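Local coordinates for protein CRISPR-associated endonuclease Cas12b (PDB 5U31) that cleaves DNA matched by a bound guide RNA and flanked by a protospacer adjacent motif, as a CRISPR endonuclease of bacterial antiviral defence, at residues 301-306 against 321-326; 295-300 against 337-342; 305-310 against 350-355. The protein carries 3 engineered substitutions. All blocks are in the same frame, centred on the assembly; numbering follows the deposited sequence.

Contact 1 (301-306 against 321-326). With nucleotides of chain B.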
loop_
_atom_site.group_PDB
_atom_site.type_symbol
_atom_site.label_atom_id
_atom_site.label_comp_id
_atom_site.label_asym_id
_atom_site.label_seq_id
_atom_site.Cartn_x
_atom_site.Cartn_y
_atom_site.Cartn_z
ATOM N N ASP A 301 -15.963 -15.706 19.670
ATOM C CA ASP A 301 -15.665 -17.106 19.941
ATOM C C ASP A 301 -15.476 -17.345 21.434
ATOM O O ASP A 301 -15.990 -18.327 21.985
ATOM C CB ASP A 301 -14.417 -17.530 19.164
ATOM C CG ASP A 301 -14.459 -18.985 18.736
ATOM O OD1 ASP A 301 -14.687 -19.244 17.534
ATOM O OD2 ASP A 301 -14.271 -19.867 19.599
ATOM N N LYS A 302 -14.751 -16.449 22.109
ATOM C CA LYS A 302 -14.493 -16.618 23.535
ATOM C C LYS A 302 -15.755 -16.394 24.358
ATOM O O LYS A 302 -16.029 -17.147 25.299
ATOM C CB LYS A 302 -13.389 -15.663 23.983
ATOM C CG LYS A 302 -12.140 -15.700 23.119
ATOM C CD LYS A 302 -11.255 -14.489 23.382
ATOM C CE LYS A 302 -10.129 -14.398 22.366
ATOM N NZ LYS A 302 -9.388 -13.111 22.478
ATOM N N VAL A 303 -16.534 -15.364 24.018
ATOM C CA VAL A 303 -17.746 -15.057 24.775
ATOM C C VAL A 303 -18.763 -16.185 24.662
ATOM O O VAL A 303 -19.489 -16.475 25.621
ATOM C CB VAL A 303 -18.340 -13.715 24.305
ATOM C CG1 VAL A 303 -19.555 -13.347 25.138
ATOM C CG2 VAL A 303 -17.294 -12.618 24.375
ATOM N N PHE A 304 -18.824 -16.848 23.503
ATOM C CA PHE A 304 -19.837 -17.879 23.286
ATOM C C PHE A 304 -19.543 -19.139 24.095
ATOM O O PHE A 304 -20.456 -19.730 24.683
ATOM C CB PHE A 304 -19.942 -18.211 21.797
ATOM C CG PHE A 304 -20.616 -17.143 20.978
ATOM C CD1 PHE A 304 -20.716 -17.266 19.601
ATOM C CD2 PHE A 304 -21.150 -16.015 21.582
ATOM C CE1 PHE A 304 -21.335 -16.289 18.844
ATOM C CE2 PHE A 304 -21.768 -15.033 20.828
ATOM C CZ PHE A 304 -21.861 -15.172 19.459
ATOM N N GLU A 305 -18.280 -19.577 24.121
ATOM C CA GLU A 305 -17.922 -20.744 24.924
ATOM C C GLU A 305 -18.173 -20.487 26.401
ATOM O O GLU A 305 -18.689 -21.355 27.116
ATOM C CB GLU A 305 -16.460 -21.119 24.691
ATOM C CG GLU A 305 -16.172 -21.634 23.296
ATOM C CD GLU A 305 -14.716 -22.000 23.107
ATOM O OE1 GLU A 305 -13.922 -21.781 24.046
ATOM O OE2 GLU A 305 -14.365 -22.507 22.021
ATOM N N LYS A 306 -17.814 -19.295 26.876
ATOM C CA LYS A 306 -18.084 -18.944 28.263
ATOM C C LYS A 306 -19.581 -18.847 28.538
ATOM O O LYS A 306 -20.025 -19.152 29.651
ATOM C CB LYS A 306 -17.374 -17.638 28.603
ATOM C CG LYS A 306 -15.951 -17.818 29.106
ATOM C CD LYS A 306 -14.989 -16.880 28.398
ATOM C CE LYS A 306 -13.697 -16.693 29.188
ATOM N NZ LYS A 306 -13.032 -17.979 29.542
ATOM N N ALA A 321 -20.917 -9.869 32.876
ATOM C CA ALA A 321 -19.572 -9.947 33.438
ATOM C C ALA A 321 -18.739 -11.027 32.769
ATOM O O ALA A 321 -17.509 -11.020 32.898
ATOM C CB ALA A 321 -19.631 -10.195 34.945
ATOM N N GLU A 322 -19.380 -11.958 32.066
ATOM C CA GLU A 322 -18.658 -12.893 31.219
ATOM C C GLU A 322 -18.235 -12.259 29.901
ATOM O O GLU A 322 -17.338 -12.785 29.233
ATOM C CB GLU A 322 -19.517 -14.130 30.965
ATOM C CG GLU A 322 -18.727 -15.397 30.724
ATOM C CD GLU A 322 -18.114 -15.977 31.991
ATOM O OE1 GLU A 322 -18.161 -15.312 33.048
ATOM O OE2 GLU A 322 -17.589 -17.109 31.931
ATOM N N ILE A 323 -18.862 -11.146 29.514
ATOM C CA ILE A 323 -18.384 -10.370 28.375
ATOM C C ILE A 323 -17.232 -9.471 28.795
ATOM O O ILE A 323 -16.231 -9.351 28.079
ATOM C CB ILE A 323 -19.532 -9.546 27.767
ATOM C CG1 ILE A 323 -20.746 -10.431 27.491
ATOM C CG2 ILE A 323 -19.065 -8.842 26.500
ATOM C CD1 ILE A 323 -22.024 -9.647 27.300
ATOM N N LYS A 324 -17.358 -8.823 29.956
ATOM C CA LYS A 324 -16.308 -7.928 30.430
ATOM C C LYS A 324 -14.983 -8.659 30.610
ATOM O O LYS A 324 -13.916 -8.066 30.410
ATOM C CB LYS A 324 -16.730 -7.271 31.745
ATOM C CG LYS A 324 -18.006 -6.448 31.670
ATOM C CD LYS A 324 -18.372 -5.909 33.047
ATOM C CE LYS A 324 -19.655 -5.096 33.017
ATOM N NZ LYS A 324 -19.574 -3.987 32.031
ATOM N N ASN A 325 -15.026 -9.941 30.982
ATOM C CA ASN A 325 -13.789 -10.686 31.185
ATOM C C ASN A 325 -13.085 -10.979 29.869
ATOM O O ASN A 325 -11.850 -11.000 29.819
ATOM C CB ASN A 325 -14.073 -11.985 31.939
ATOM C CG ASN A 325 -14.595 -11.741 33.340
ATOM O OD1 ASN A 325 -14.377 -10.678 33.922
ATOM N ND2 ASN A 325 -15.287 -12.730 33.892
ATOM N N VAL A 326 -13.847 -11.210 28.799
ATOM C CA VAL A 326 -13.242 -11.435 27.491
ATOM C C VAL A 326 -12.606 -10.153 26.969
ATOM O O VAL A 326 -11.544 -10.182 26.334
ATOM C CB VAL A 326 -14.292 -11.993 26.515
ATOM C CG1 VAL A 326 -13.686 -12.194 25.142
ATOM C CG2 VAL A 326 -14.849 -13.296 27.047
ATOM P P C B 112 -16.969 -2.018 31.742
ATOM O OP1 C B 112 -17.431 -2.797 32.921
ATOM O OP2 C B 112 -16.677 -0.568 31.892
ATOM O "O5'" C B 112 -15.684 -2.740 31.125
ATOM C "C5'" C B 112 -14.633 -3.220 31.961
ATOM C "C4'" C B 112 -13.402 -3.578 31.161
ATOM O "O4'" C B 112 -13.282 -2.649 30.054
ATOM C "C3'" C B 112 -12.083 -3.499 31.926
ATOM O "O3'" C B 112 -11.157 -4.442 31.392
ATOM C "C2'" C B 112 -11.592 -2.098 31.604
ATOM O "O2'" C B 112 -10.193 -1.949 31.708
ATOM C "C1'" C B 112 -12.073 -1.922 30.162
ATOM N N1 C B 112 -12.370 -0.527 29.816
ATOM C C2 C B 112 -11.389 0.236 29.186
ATOM O O2 C B 112 -10.296 -0.290 28.934
ATOM N N3 C B 112 -11.656 1.523 28.877
ATOM C C4 C B 112 -12.848 2.042 29.174
ATOM N N4 C B 112 -13.068 3.316 28.849
ATOM C C5 C B 112 -13.869 1.284 29.818
ATOM C C6 C B 112 -13.589 0.012 30.120
#
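Two valines with the same first torsion meet between these helices: Val303 (chi1 -177°) and Val326 (chi1 178°) each hold CG2 beside the backbone N, and the two CG2 methyls touch at 3.7 Å. With CG1 of Val303 beside the carbonyl carbon, that branch reaches Ile323 CG1 at 3.9 Å. These two roughly antiparallel helices thus pack through branched residues, with short-segment axes 9.4 Å apart and directions 143° from one another. Lys302 lays its CB against Val326 CG1 (3.7 Å), and Lys306 brings CD to Val326 CG2 (3.8 Å), so that Val326 is lined on the facing helix by two lysine chains and a valine. Glu322, bent at chi2, crosses Lys306 at about a right angle; its OE2 rests near Lys306 CG (3.3 Å), while NZ of Lys306 stays 5.2 Å from OE2 of Glu322. Opposite charges are thus neighbours without pairing, and any attraction is probably modest. Lys324 turns elsewhere and hydrogen-bonds through NZ to OP1 of C112 of chain B, the guide RNA. Within the REC1 domain, helix 300-308 packs along helix 316-329, and its Phe304 meets the ring of Trp352 on helix 350-353.

Contact 2 (295-300 against 337-342). With nucleotides of chain C; nucleotides of chain B.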
loop_
_atom_site.group_PDB
_atom_site.type_symbol
_atom_site.label_atom_id
_atom_site.label_comp_id
_atom_site.label_asym_id
_atom_site.label_seq_id
_atom_site.Cartn_x
_atom_site.Cartn_y
_atom_site.Cartn_z
ATOM N N ARG A 295 -16.762 -6.908 12.676
ATOM C CA ARG A 295 -16.070 -6.034 13.618
ATOM C C ARG A 295 -16.760 -6.023 14.977
ATOM O O ARG A 295 -16.096 -6.068 16.019
ATOM C CB ARG A 295 -15.987 -4.624 13.036
ATOM C CG ARG A 295 -15.785 -3.521 14.047
ATOM C CD ARG A 295 -15.402 -2.229 13.345
ATOM N NE ARG A 295 -14.048 -2.300 12.806
ATOM C CZ ARG A 295 -13.333 -1.242 12.447
ATOM N NH1 ARG A 295 -13.843 -0.027 12.567
ATOM N NH2 ARG A 295 -12.104 -1.401 11.978
ATOM N N ALA A 296 -18.093 -5.970 14.989
ATOM C CA ALA A 296 -18.816 -5.967 16.254
ATOM C C ALA A 296 -18.742 -7.321 16.946
ATOM O O ALA A 296 -18.788 -7.389 18.179
ATOM C CB ALA A 296 -20.270 -5.560 16.025
ATOM N N LEU A 297 -18.612 -8.401 16.177
ATOM C CA LEU A 297 -18.489 -9.744 16.725
ATOM C C LEU A 297 -17.046 -10.130 17.030
ATOM O O LEU A 297 -16.755 -11.322 17.175
ATOM C CB LEU A 297 -19.102 -10.765 15.765
ATOM C CG LEU A 297 -20.624 -10.782 15.643
ATOM C CD1 LEU A 297 -21.046 -11.723 14.531
ATOM C CD2 LEU A 297 -21.248 -11.199 16.962
ATOM N N ARG A 298 -16.139 -9.160 17.120
ATOM C CA ARG A 298 -14.742 -9.487 17.371
ATOM C C ARG A 298 -14.597 -10.148 18.736
ATOM O O ARG A 298 -15.077 -9.629 19.748
ATOM C CB ARG A 298 -13.866 -8.235 17.285
ATOM C CG ARG A 298 -12.380 -8.556 17.152
ATOM C CD ARG A 298 -11.509 -7.312 17.125
ATOM N NE ARG A 298 -11.812 -6.448 15.991
ATOM C CZ ARG A 298 -12.392 -5.258 16.095
ATOM N NH1 ARG A 298 -12.639 -4.542 15.009
ATOM N NH2 ARG A 298 -12.722 -4.783 17.287
ATOM N N GLY A 299 -13.942 -11.307 18.755
ATOM C CA GLY A 299 -13.820 -12.061 19.986
ATOM C C GLY A 299 -15.097 -12.721 20.452
ATOM O O GLY A 299 -15.235 -13.005 21.643
ATOM N N SER A 300 -16.044 -12.965 19.542
ATOM C CA SER A 300 -17.277 -13.653 19.909
ATOM C C SER A 300 -17.055 -15.133 20.182
ATOM O O SER A 300 -17.888 -15.760 20.843
ATOM C CB SER A 300 -18.317 -13.493 18.806
ATOM O OG SER A 300 -17.820 -14.011 17.584
ATOM N N HIS A 337 -19.765 -4.261 22.939
ATOM C CA HIS A 337 -20.438 -4.667 24.169
ATOM C C HIS A 337 -21.942 -4.771 23.958
ATOM O O HIS A 337 -22.567 -5.761 24.357
ATOM C CB HIS A 337 -20.120 -3.682 25.299
ATOM C CG HIS A 337 -20.956 -3.870 26.532
ATOM N ND1 HIS A 337 -22.119 -3.163 26.757
ATOM C CD2 HIS A 337 -20.787 -4.668 27.613
ATOM C CE1 HIS A 337 -22.634 -3.524 27.919
ATOM N NE2 HIS A 337 -21.846 -4.437 28.458
ATOM N N ASP A 338 -22.535 -3.766 23.309
ATOM C CA ASP A 338 -23.986 -3.729 23.161
ATOM C C ASP A 338 -24.503 -4.895 22.336
ATOM O O ASP A 338 -25.617 -5.375 22.577
ATOM C CB ASP A 338 -24.409 -2.400 22.540
ATOM C CG ASP A 338 -24.005 -1.216 23.389
ATOM O OD1 ASP A 338 -23.159 -1.402 24.291
ATOM O OD2 ASP A 338 -24.536 -0.108 23.170
ATOM N N LEU A 339 -23.718 -5.365 21.367
ATOM C CA LEU A 339 -24.129 -6.527 20.589
ATOM C C LEU A 339 -24.188 -7.768 21.468
ATOM O O LEU A 339 -25.139 -8.554 21.394
ATOM C CB LEU A 339 -23.170 -6.741 19.419
ATOM C CG LEU A 339 -23.787 -7.116 18.071
ATOM C CD1 LEU A 339 -22.791 -7.916 17.242
ATOM C CD2 LEU A 339 -25.101 -7.867 18.246
ATOM N N PHE A 340 -23.176 -7.961 22.311
ATOM C CA PHE A 340 -23.190 -9.106 23.208
ATOM C C PHE A 340 -24.208 -8.927 24.328
ATOM O O PHE A 340 -24.764 -9.912 24.825
ATOM C CB PHE A 340 -21.791 -9.332 23.767
ATOM C CG PHE A 340 -20.786 -9.739 22.730
ATOM C CD1 PHE A 340 -21.045 -10.798 21.875
ATOM C CD2 PHE A 340 -19.587 -9.061 22.606
ATOM C CE1 PHE A 340 -20.117 -11.177 20.922
ATOM C CE2 PHE A 340 -18.659 -9.432 21.656
ATOM C CZ PHE A 340 -18.925 -10.492 20.814
ATOM N N ALA A 341 -24.476 -7.681 24.725
ATOM C CA ALA A 341 -25.510 -7.437 25.723
ATOM C C ALA A 341 -26.880 -7.841 25.196
ATOM O O ALA A 341 -27.689 -8.422 25.929
ATOM C CB ALA A 341 -25.506 -5.966 26.135
ATOM N N LYS A 342 -27.156 -7.548 23.925
ATOM C CA LYS A 342 -28.435 -7.921 23.337
ATOM C C LYS A 342 -28.461 -9.386 22.910
ATOM O O LYS A 342 -29.542 -9.985 22.841
ATOM C CB LYS A 342 -28.753 -7.007 22.149
ATOM C CG LYS A 342 -30.212 -7.060 21.699
ATOM C CD LYS A 342 -31.098 -6.057 22.428
ATOM C CE LYS A 342 -30.872 -4.640 21.920
ATOM N NZ LYS A 342 -31.894 -3.688 22.441
ATOM P P DT C 4 -13.729 -1.335 17.170
ATOM O OP1 DT C 4 -13.422 -2.181 15.999
ATOM O OP2 DT C 4 -13.289 0.081 17.187
ATOM O "O5'" DT C 4 -15.303 -1.371 17.458
ATOM C "C5'" DT C 4 -15.957 -2.622 17.638
ATOM C "C4'" DT C 4 -17.419 -2.425 17.996
ATOM O "O4'" DT C 4 -17.516 -1.795 19.294
ATOM C "C3'" DT C 4 -18.191 -1.510 17.062
ATOM O "O3'" DT C 4 -18.681 -2.255 15.944
ATOM C "C2'" DT C 4 -19.327 -1.034 17.958
ATOM C "C1'" DT C 4 -18.646 -0.939 19.326
ATOM N N1 DT C 4 -18.197 0.447 19.676
ATOM C C2 DT C 4 -19.114 1.340 20.168
ATOM O O2 DT C 4 -20.287 1.063 20.345
ATOM N N3 DT C 4 -18.610 2.580 20.452
ATOM C C4 DT C 4 -17.308 3.010 20.294
ATOM O O4 DT C 4 -16.954 4.150 20.579
ATOM C C5 DT C 4 -16.393 2.026 19.770
ATOM C C7 DT C 4 -14.953 2.378 19.554
ATOM C C6 DT C 4 -16.875 0.805 19.489
ATOM P P G B 110 -24.913 5.646 28.293
ATOM O OP1 G B 110 -25.820 5.583 29.469
ATOM O OP2 G B 110 -23.778 6.604 28.278
ATOM O "O5'" G B 110 -24.310 4.194 28.033
ATOM C "C5'" G B 110 -25.158 3.122 27.645
ATOM C "C4'" G B 110 -24.387 1.993 27.009
ATOM O "O4'" G B 110 -23.805 2.416 25.751
ATOM C "C3'" G B 110 -23.199 1.474 27.796
ATOM O "O3'" G B 110 -23.572 0.624 28.859
ATOM C "C2'" G B 110 -22.370 0.787 26.720
ATOM O "O2'" G B 110 -22.907 -0.489 26.399
ATOM C "C1'" G B 110 -22.592 1.722 25.529
ATOM N N9 G B 110 -21.487 2.690 25.391
ATOM C C8 G B 110 -21.433 4.010 25.774
ATOM N N7 G B 110 -20.283 4.571 25.505
ATOM C C5 G B 110 -19.536 3.561 24.914
ATOM C C6 G B 110 -18.212 3.565 24.407
ATOM O O6 G B 110 -17.401 4.500 24.381
ATOM N N1 G B 110 -17.860 2.318 23.899
ATOM C C2 G B 110 -18.676 1.212 23.876
ATOM N N2 G B 110 -18.164 0.094 23.341
ATOM N N3 G B 110 -19.910 1.198 24.341
ATOM C C4 G B 110 -20.267 2.397 24.841
ATOM P P DT C 5 -19.037 -1.515 14.563
ATOM O OP1 DT C 5 -19.307 -2.553 13.548
ATOM O OP2 DT C 5 -17.998 -0.494 14.308
ATOM O "O5'" DT C 5 -20.421 -0.785 14.864
ATOM C "C5'" DT C 5 -21.601 -1.549 15.070
ATOM C "C4'" DT C 5 -22.778 -0.630 15.325
ATOM O "O4'" DT C 5 -22.622 0.004 16.613
ATOM C "C3'" DT C 5 -22.893 0.524 14.353
ATOM O "O3'" DT C 5 -23.576 0.113 13.190
ATOM C "C2'" DT C 5 -23.707 1.530 15.154
ATOM C "C1'" DT C 5 -23.171 1.312 16.568
ATOM N N1 DT C 5 -22.118 2.288 16.965
ATOM C C2 DT C 5 -22.485 3.451 17.598
ATOM O O2 DT C 5 -23.640 3.734 17.854
ATOM N N3 DT C 5 -21.445 4.279 17.924
ATOM C C4 DT C 5 -20.100 4.063 17.684
ATOM O O4 DT C 5 -19.236 4.870 18.012
ATOM C C5 DT C 5 -19.784 2.825 17.016
ATOM C C7 DT C 5 -18.359 2.483 16.701
ATOM C C6 DT C 5 -20.795 2.007 16.693
#
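The ring of Phe340 meets Ser300 CB and Arg298 O near its plane at the edge, while Leu297 CD2, Ala296 O and Gly299 C approach it obliquely. The guanidinium of Arg298 has Arg295 O over the centre of one face and OP1 of DT4 of DNA chain C at its edge; the same OP1 lies above the Arg295 guanidinium, displaced toward its rim. O2' of G110 of RNA chain B and OD1 of Asp338 lie at the edge of the His337 ring. Residues 295-300 form two overlapping beta turns of the REC1 domain, type I from Arg295 to Arg298 and type II from Leu297 to Ser300, which lead through the N-cap residue Gly299 into helix 300-308. Apolar contact fills the inner side: Leu339 CD1 lies against both Ala296 CB (3.7 Å) and Leu297 CD2 (3.6 Å), and Ser300 CB touches Phe340 CE1 at 3.6 Å. The outer side serves nucleic acid. NH1 (2.7 Å) and NH2 (3.0 Å) of Arg298 hydrogen-bond to OP1 of DT4, a forked grip, while His337 ND1 bonds to the G110 O2'. Backbone carbonyls of Asn858 and Asp859 take up NE of Arg295 and of Arg298, joining the turns to the RuvC-II region. Leu297 O accepts twice from Ser300, from N at 3.0 Å and from OG at 2.9 Å, the hydroxyl lying in the carbonyl plane on a lone pair.

Contact 3 (305-310 against 350-355)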
loop_
_atom_site.group_PDB
_atom_site.type_symbol
_atom_site.label_atom_id
_atom_site.label_comp_id
_atom_site.label_asym_id
_atom_site.label_seq_id
_atom_site.Cartn_x
_atom_site.Cartn_y
_atom_site.Cartn_z
ATOM N N GLU A 305 -18.280 -19.577 24.121
ATOM C CA GLU A 305 -17.922 -20.744 24.924
ATOM C C GLU A 305 -18.173 -20.487 26.401
ATOM O O GLU A 305 -18.689 -21.355 27.116
ATOM C CB GLU A 305 -16.460 -21.119 24.691
ATOM C CG GLU A 305 -16.172 -21.634 23.296
ATOM C CD GLU A 305 -14.716 -22.000 23.107
ATOM O OE1 GLU A 305 -13.922 -21.781 24.046
ATOM O OE2 GLU A 305 -14.365 -22.507 22.021
ATOM N N LYS A 306 -17.814 -19.295 26.876
ATOM C CA LYS A 306 -18.084 -18.944 28.263
ATOM C C LYS A 306 -19.581 -18.847 28.538
ATOM O O LYS A 306 -20.025 -19.152 29.651
ATOM C CB LYS A 306 -17.374 -17.638 28.603
ATOM C CG LYS A 306 -15.951 -17.818 29.106
ATOM C CD LYS A 306 -14.989 -16.880 28.398
ATOM C CE LYS A 306 -13.697 -16.693 29.188
ATOM N NZ LYS A 306 -13.032 -17.979 29.542
ATOM N N TRP A 307 -20.373 -18.436 27.545
ATOM C CA TRP A 307 -21.822 -18.421 27.724
ATOM C C TRP A 307 -22.405 -19.827 27.750
ATOM O O TRP A 307 -23.457 -20.046 28.362
ATOM C CB TRP A 307 -22.483 -17.608 26.614
ATOM C CG TRP A 307 -22.474 -16.139 26.841
ATOM C CD1 TRP A 307 -22.000 -15.477 27.933
ATOM C CD2 TRP A 307 -22.970 -15.139 25.947
ATOM N NE1 TRP A 307 -22.169 -14.123 27.774
ATOM C CE2 TRP A 307 -22.764 -13.891 26.561
ATOM C CE3 TRP A 307 -23.569 -15.180 24.684
ATOM C CZ2 TRP A 307 -23.133 -12.693 25.956
ATOM C CZ3 TRP A 307 -23.937 -13.992 24.086
ATOM C CH2 TRP A 307 -23.717 -12.765 24.721
ATOM N N GLY A 308 -21.744 -20.783 27.087
ATOM C CA GLY A 308 -22.266 -22.141 27.033
ATOM C C GLY A 308 -22.342 -22.804 28.393
ATOM O O GLY A 308 -23.228 -23.625 28.638
ATOM N N LYS A 309 -21.411 -22.466 29.287
ATOM C CA LYS A 309 -21.369 -22.956 30.661
ATOM C C LYS A 309 -22.331 -22.215 31.586
ATOM O O LYS A 309 -22.109 -22.194 32.803
ATOM C CB LYS A 309 -19.943 -22.856 31.206
ATOM C CG LYS A 309 -18.893 -23.449 30.283
ATOM C CD LYS A 309 -17.493 -23.071 30.728
ATOM C CE LYS A 309 -17.352 -21.566 30.892
ATOM N NZ LYS A 309 -15.956 -21.150 31.219
ATOM N N LEU A 310 -23.375 -21.593 31.047
ATOM C CA LEU A 310 -24.334 -20.820 31.849
ATOM C C LEU A 310 -25.754 -21.356 31.676
ATOM O O LEU A 310 -26.013 -22.255 30.867
ATOM C CB LEU A 310 -24.291 -19.334 31.477
ATOM C CG LEU A 310 -23.349 -18.431 32.264
ATOM C CD1 LEU A 310 -24.068 -17.144 32.619
ATOM C CD2 LEU A 310 -22.849 -19.124 33.524
ATOM N N ALA A 350 -30.858 -17.734 20.705
ATOM C CA ALA A 350 -30.813 -18.836 19.752
ATOM C C ALA A 350 -29.821 -18.598 18.620
ATOM O O ALA A 350 -29.427 -19.559 17.950
ATOM C CB ALA A 350 -32.210 -19.088 19.180
ATOM N N LEU A 351 -29.407 -17.349 18.389
ATOM C CA LEU A 351 -28.459 -17.074 17.313
ATOM C C LEU A 351 -27.105 -17.720 17.587
ATOM O O LEU A 351 -26.453 -18.223 16.666
ATOM C CB LEU A 351 -28.304 -15.565 17.118
ATOM C CG LEU A 351 -29.586 -14.774 16.837
ATOM C CD1 LEU A 351 -29.307 -13.277 16.816
ATOM C CD2 LEU A 351 -30.216 -15.222 15.528
ATOM N N TRP A 352 -26.668 -17.717 18.847
ATOM C CA TRP A 352 -25.397 -18.313 19.235
ATOM C C TRP A 352 -25.549 -19.662 19.926
ATOM O O TRP A 352 -24.556 -20.388 20.054
ATOM C CB TRP A 352 -24.625 -17.360 20.153
ATOM C CG TRP A 352 -25.366 -17.001 21.403
ATOM C CD1 TRP A 352 -26.235 -15.963 21.572
ATOM C CD2 TRP A 352 -25.306 -17.683 22.659
ATOM N NE1 TRP A 352 -26.720 -15.956 22.857
ATOM C CE2 TRP A 352 -26.166 -17.003 23.545
ATOM C CE3 TRP A 352 -24.608 -18.802 23.121
ATOM C CZ2 TRP A 352 -26.343 -17.402 24.867
ATOM C CZ3 TRP A 352 -24.787 -19.199 24.432
ATOM C CH2 TRP A 352 -25.648 -18.501 25.290
ATOM N N ARG A 353 -26.755 -20.015 20.372
ATOM C CA ARG A 353 -26.950 -21.291 21.053
ATOM C C ARG A 353 -26.977 -22.450 20.062
ATOM O O ARG A 353 -26.237 -23.427 20.221
ATOM C CB ARG A 353 -28.240 -21.254 21.873
ATOM C CG ARG A 353 -28.418 -22.435 22.811
ATOM C CD ARG A 353 -27.693 -22.218 24.135
ATOM N NE ARG A 353 -28.235 -21.088 24.886
ATOM C CZ ARG A 353 -27.918 -20.802 26.146
ATOM N NH1 ARG A 353 -27.060 -21.567 26.805
ATOM N NH2 ARG A 353 -28.459 -19.751 26.747
ATOM N N GLU A 354 -27.821 -22.353 19.031
ATOM C CA GLU A 354 -27.973 -23.449 18.076
ATOM C C GLU A 354 -26.706 -23.645 17.249
ATOM O O GLU A 354 -26.069 -24.704 17.308
ATOM C CB GLU A 354 -29.177 -23.187 17.168
ATOM C CG GLU A 354 -30.498 -23.097 17.915
ATOM C CD GLU A 354 -31.701 -23.209 16.995
ATOM O OE1 GLU A 354 -31.508 -23.277 15.761
ATOM O OE2 GLU A 354 -32.840 -23.236 17.510
ATOM N N ASP A 355 -26.330 -22.638 16.462
ATOM C CA ASP A 355 -25.113 -22.665 15.658
ATOM C C ASP A 355 -24.194 -21.567 16.172
ATOM O O ASP A 355 -24.506 -20.378 16.044
ATOM C CB ASP A 355 -25.422 -22.468 14.173
ATOM C CG ASP A 355 -24.252 -22.842 13.274
ATOM O OD1 ASP A 355 -24.434 -23.703 12.386
ATOM O OD2 ASP A 355 -23.149 -22.285 13.461
#
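Gly308 and Arg353 make the nearest backbone approach, 7.6 Å between their CA atoms, where helix 300-308 runs out into a turn and an extended Leu310 (psi 175°) opposite the short helix 350-353. Two tryptophans bridge the gap between the backbones. Trp307 sets CE3 over the centre of the Trp352 indole, 3.4 Å from Trp352 CE2, and its CB touches CH2 and CZ3 of the same ring. The planes meet at 53°, with 4.8 Å between the centroids of the Trp307 six-membered ring and the Trp352 five-membered ring, so the pair is neither stacked nor edge-to-face. The CA to CB bond of Trp352 points toward 305-310; with chi1 at 59° CG sits between the backbone N and carbonyl carbon, and the indole offers a face to Trp307. Trp352 CH2 lies over the centre of one face of the Arg353 guanidinium, which is on the side of the indole away from Trp307. Arg353 NH1 remains 4.2 Å from Trp307 O, too far to bond, while its NH2 is hydrogen-bonded to Gln349 and Tyr319. The indole nitrogens are satisfied: Trp307 NE1 by Tyr319 O and Trp352 NE1 by Leu343 O. With no hydrogen bond between the two segments, cohesion probably comes chiefly from ring contact, and the NE1 bonds are consistent with holding each indole in its orientation.

All three contacts lie in the helical REC1 domain, and helix 300-308 runs through the set: contact 2 forms around its start, contact 1 along its length and contact 3 at its end. Contact 2 is the most buried, and it combines apolar packing with direct grips on both DNA and RNA. Contacts 1 and 3 are only partly buried; contact 1 mixes methyls with lysine and glutamate chains, and a lysine beside its interface binds RNA, whereas contact 3 relies on aromatic surface and lies about 9 Å from nucleic acid at its nearest atom. The three are continuous: Ile323 CD1 touches Phe340 CB at 3.6 Å and Trp307 CZ2 at 3.5 Å.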